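Local coordinates for protein glucose-6-phosphate 1-dehydrogenase (PDB 7E6I) that oxidises D-glucose 6-phosphate to 6-phospho-D-glucono-1,5-lactone with NADP(+), the first step of the oxidative pentose phosphate pathway, at residues V218-F223 and A340-K345. Numbering follows the deposited sequence.
Sequences VFKEPF and ALNEGK. With BG6 (6-O-phosphono-beta-D-glucopyranose), chain B.
Lys220 and Lys345 face each other as an antiparallel hydrogen-bonded pair. Lys220 N gives to Lys345 O at 2.7 Å, and Lys345 N gives back to Lys220 O at 2.9 Å. The tight part of the contact continues past this pair. Gly344 CA lies 3.2 Å from Lys220 O in a CA-H...O contact, and Glu221 O accepts a hydrogen bond from Leu341 N at 2.9 Å. Leu341 CD1 meets Lys220 CG at 3.6 Å, the two side chains crossing at about a right angle. Pro222 lays its ring along the backbone of Glu343 and Gly344. Strand 212-220 runs between strands 333-338 and 345-352 in the large mixed sheet of the C-terminal domain, and residues 340-344, in the loop between those two neighbours, pack against its end. On the substrate side, Glu221 accepts a hydrogen bond from BG6 O4 through OE2, 2.7 Å away, while its OE1 pairs with Lys339. The other side is looser, made of partly exposed polar ends. Lys220 bends at chi3 (115°), and its NZ makes a salt bridge to Glu343 OE2, on the anti lone pair at 2.9 Å, and a hydrogen bond to a lone pair of Asn342 OD1 at 3.0 Å. An alanine in place of this lysine would remove the amine and is likely to leave the Glu343 carboxylate without its close cation and the Asn342 side chain freer to turn. Lys345 NZ makes a long salt bridge to Glu343 but pairs more strongly with Glu347; Lys345 is probably part of the second NADP(+) site, as is nearby Arg371.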
ATOM      1  N   VAL A 218      -0.420 -12.005   5.155  1.00 22.58           N
ATOM      2  CA  VAL A 218       0.565 -12.105   6.226  1.00 21.96           C
ATOM      3  C   VAL A 218       1.588 -10.985   6.086  1.00 25.26           C
ATOM      4  O   VAL A 218       2.158 -10.789   5.003  1.00 20.81           O
ATOM      5  CB  VAL A 218       1.274 -13.466   6.212  1.00 21.65           C
ATOM      6  CG1 VAL A 218       2.334 -13.496   7.285  1.00 24.50           C
ATOM      7  CG2 VAL A 218       0.253 -14.604   6.413  1.00 25.82           C
ATOM      8  N   PHE A 219       1.825 -10.259   7.187  1.00 22.09           N
ATOM      9  CA  PHE A 219       2.786  -9.161   7.242  1.00 24.91           C
ATOM     10  C   PHE A 219       3.676  -9.382   8.450  1.00 28.22           C
ATOM     11  O   PHE A 219       3.182  -9.475   9.582  1.00 27.09           O
ATOM     12  CB  PHE A 219       2.069  -7.810   7.338  1.00 24.89           C
ATOM     13  CG  PHE A 219       2.972  -6.618   7.599  1.00 27.40           C
ATOM     14  CD1 PHE A 219       3.392  -6.308   8.883  1.00 28.52           C
ATOM     15  CD2 PHE A 219       3.327  -5.765   6.568  1.00 26.68           C
ATOM     16  CE1 PHE A 219       4.189  -5.182   9.128  1.00 30.18           C
ATOM     17  CE2 PHE A 219       4.112  -4.650   6.804  1.00 30.19           C
ATOM     18  CZ  PHE A 219       4.540  -4.355   8.086  1.00 30.08           C
ATOM     19  N   LYS A 220       4.977  -9.473   8.212  1.00 27.30           N
ATOM     20  CA  LYS A 220       5.943  -9.676   9.278  1.00 31.44           C
ATOM     21  C   LYS A 220       7.055  -8.669   9.091  1.00 32.45           C
ATOM     22  O   LYS A 220       7.565  -8.505   7.975  1.00 32.34           O
ATOM     23  CB  LYS A 220       6.519 -11.091   9.258  1.00 32.83           C
ATOM     24  CG  LYS A 220       5.614 -12.164   9.812  1.00 33.22           C
ATOM     25  CD  LYS A 220       6.218 -13.528   9.542  1.00 40.73           C
ATOM     26  CE  LYS A 220       6.598 -14.242  10.835  1.00 44.81           C
ATOM     27  NZ  LYS A 220       7.099 -15.635  10.575  1.00 48.65           N
ATOM     28  N   GLU A 221       7.421  -7.995  10.172  1.00 30.46           N
ATOM     29  CA  GLU A 221       8.643  -7.213  10.179  1.00 35.31           C
ATOM     30  C   GLU A 221       9.519  -7.639  11.351  1.00 35.16           C
ATOM     31  O   GLU A 221       9.007  -8.030  12.406  1.00 32.67           O
ATOM     32  CB  GLU A 221       8.336  -5.719  10.272  1.00 34.92           C
ATOM     33  CG  GLU A 221       8.186  -5.071   8.912  1.00 33.90           C
ATOM     34  CD  GLU A 221       7.623  -3.664   9.022  1.00 37.24           C
ATOM     35  OE1 GLU A 221       7.277  -3.259  10.166  1.00 33.02           O
ATOM     36  OE2 GLU A 221       7.517  -2.977   7.972  1.00 38.21           O
ATOM     37  N   PRO A 222      10.855  -7.592  11.185  1.00 37.15           N
ATOM     38  CA  PRO A 222      11.752  -8.080  12.246  1.00 39.32           C
ATOM     39  C   PRO A 222      12.157  -7.010  13.254  1.00 39.98           C
ATOM     40  O   PRO A 222      12.638  -7.325  14.348  1.00 44.02           O
ATOM     41  CB  PRO A 222      12.965  -8.585  11.456  1.00 35.30           C
ATOM     42  CG  PRO A 222      13.028  -7.632  10.268  1.00 34.25           C
ATOM     43  CD  PRO A 222      11.592  -7.231   9.959  1.00 35.57           C
ATOM     44  N   PHE A 223      11.998  -5.742  12.904  1.00 38.37           N
ATOM     45  CA  PHE A 223      12.339  -4.674  13.826  1.00 38.89           C
ATOM     46  C   PHE A 223      11.097  -4.247  14.597  1.00 39.88           C
ATOM     47  O   PHE A 223       9.976  -4.663  14.297  1.00 40.30           O
ATOM     48  CB  PHE A 223      12.931  -3.493  13.069  1.00 39.36           C
ATOM     49  CG  PHE A 223      12.147  -3.117  11.853  1.00 40.51           C
ATOM     50  CD1 PHE A 223      11.036  -2.280  11.954  1.00 40.62           C
ATOM     51  CD2 PHE A 223      12.494  -3.620  10.609  1.00 34.90           C
ATOM     52  CE1 PHE A 223      10.298  -1.944  10.822  1.00 37.50           C
ATOM     53  CE2 PHE A 223      11.766  -3.293   9.486  1.00 35.95           C
ATOM     54  CZ  PHE A 223      10.662  -2.453   9.588  1.00 36.42           C
ATOM     55  N   ALA A 340       8.546  -6.701  15.095  1.00 34.17           N
ATOM     56  CA  ALA A 340       9.467  -7.333  16.051  1.00 38.39           C
ATOM     57  C   ALA A 340       9.288  -8.850  16.084  1.00 39.03           C
ATOM     58  O   ALA A 340       9.322  -9.480  17.144  1.00 39.61           O
ATOM     59  CB  ALA A 340       9.317  -6.734  17.456  1.00 36.22           C
ATOM     60  N   LEU A 341       9.079  -9.438  14.920  1.00 38.39           N
ATOM     61  CA  LEU A 341       9.062 -10.879  14.766  1.00 39.02           C
ATOM     62  C   LEU A 341      10.418 -11.326  14.206  1.00 41.13           C
ATOM     63  O   LEU A 341      11.380 -10.546  14.180  1.00 39.59           O
ATOM     64  CB  LEU A 341       7.882 -11.282  13.871  1.00 38.70           C
ATOM     65  CG  LEU A 341       6.510 -10.768  14.324  1.00 38.16           C
ATOM     66  CD1 LEU A 341       5.472 -10.871  13.200  1.00 32.86           C
ATOM     67  CD2 LEU A 341       6.030 -11.510  15.573  1.00 36.95           C
ATOM     68  N   ASN A 342      10.485 -12.560  13.710  1.00 41.44           N
ATOM     69  CA  ASN A 342      11.726 -13.205  13.301  1.00 40.45           C
ATOM     70  C   ASN A 342      12.156 -12.910  11.866  1.00 40.70           C
ATOM     71  O   ASN A 342      13.245 -13.345  11.473  1.00 42.46           O
ATOM     72  CB  ASN A 342      11.576 -14.716  13.435  1.00 44.98           C
ATOM     73  CG  ASN A 342      10.589 -15.276  12.427  1.00 48.75           C
ATOM     74  OD1 ASN A 342       9.419 -14.895  12.411  1.00 47.65           O
ATOM     75  ND2 ASN A 342      11.061 -16.169  11.572  1.00 51.59           N
ATOM     76  N   GLU A 343      11.343 -12.231  11.057  1.00 39.26           N
ATOM     77  CA  GLU A 343      11.714 -12.020   9.659  1.00 36.87           C
ATOM     78  C   GLU A 343      10.839 -10.927   9.071  1.00 35.68           C
ATOM     79  O   GLU A 343       9.810 -10.560   9.636  1.00 35.18           O
ATOM     80  CB  GLU A 343      11.564 -13.302   8.829  1.00 38.27           C
ATOM     81  CG  GLU A 343      10.149 -13.850   8.884  1.00 40.15           C
ATOM     82  CD  GLU A 343       9.949 -15.094   8.057  1.00 44.41           C
ATOM     83  OE1 GLU A 343      10.652 -15.260   7.038  1.00 46.11           O
ATOM     84  OE2 GLU A 343       9.077 -15.910   8.435  1.00 48.96           O
ATOM     85  N   GLY A 344      11.264 -10.418   7.915  1.00 35.74           N
ATOM     86  CA  GLY A 344      10.474  -9.476   7.149  1.00 33.62           C
ATOM     87  C   GLY A 344       9.886 -10.171   5.936  1.00 36.17           C
ATOM     88  O   GLY A 344      10.599 -10.826   5.172  1.00 37.99           O
ATOM     89  N   LYS A 345       8.577 -10.007   5.761  1.00 35.56           N
ATOM     90  CA  LYS A 345       7.824 -10.795   4.794  1.00 30.22           C
ATOM     91  C   LYS A 345       6.427 -10.223   4.622  1.00 29.95           C
ATOM     92  O   LYS A 345       5.747  -9.922   5.612  1.00 27.30           O
ATOM     93  CB  LYS A 345       7.719 -12.233   5.295  1.00 34.12           C
ATOM     94  CG  LYS A 345       7.570 -13.282   4.284  1.00 34.57           C
ATOM     95  CD  LYS A 345       7.754 -14.635   4.975  1.00 42.11           C
ATOM     96  CE  LYS A 345       6.539 -15.062   5.775  1.00 41.29           C
ATOM     97  NZ  LYS A 345       6.371 -16.552   5.722  1.00 40.66           N
TER
HETATM   98  C1  BG6 B 501       3.844   2.026   6.377  1.00 39.80           C
HETATM   99  C2  BG6 B 501       3.762   1.727   7.873  1.00 38.13           C
HETATM  100  O1  BG6 B 501       2.638   2.378   5.824  1.00 37.90           O
HETATM  101  O5  BG6 B 501       4.311   0.795   5.657  1.00 41.80           O
HETATM  102  C3  BG6 B 501       5.065   1.239   8.404  1.00 36.83           C
HETATM  103  O2  BG6 B 501       3.344   2.882   8.614  1.00 35.89           O
HETATM  104  C4  BG6 B 501       5.510   0.005   7.691  1.00 39.08           C
HETATM  105  O3  BG6 B 501       4.943   0.908   9.813  1.00 36.64           O
HETATM  106  C5  BG6 B 501       5.584   0.253   6.184  1.00 41.46           C
HETATM  107  O4  BG6 B 501       6.787  -0.389   8.211  1.00 41.67           O
HETATM  108  C6  BG6 B 501       5.857  -0.995   5.390  1.00 43.35           C
HETATM  109  O6  BG6 B 501       5.886  -0.639   4.020  1.00 45.33           O
HETATM  110  P   BG6 B 501       6.897  -1.490   3.014  1.00 49.16           P
HETATM  111  O1P BG6 B 501       6.481  -2.923   3.286  1.00 40.50           O
HETATM  112  O2P BG6 B 501       8.322  -1.206   3.407  1.00 42.76           O
HETATM  113  O3P BG6 B 501       6.730  -1.116   1.542  1.00 36.04           O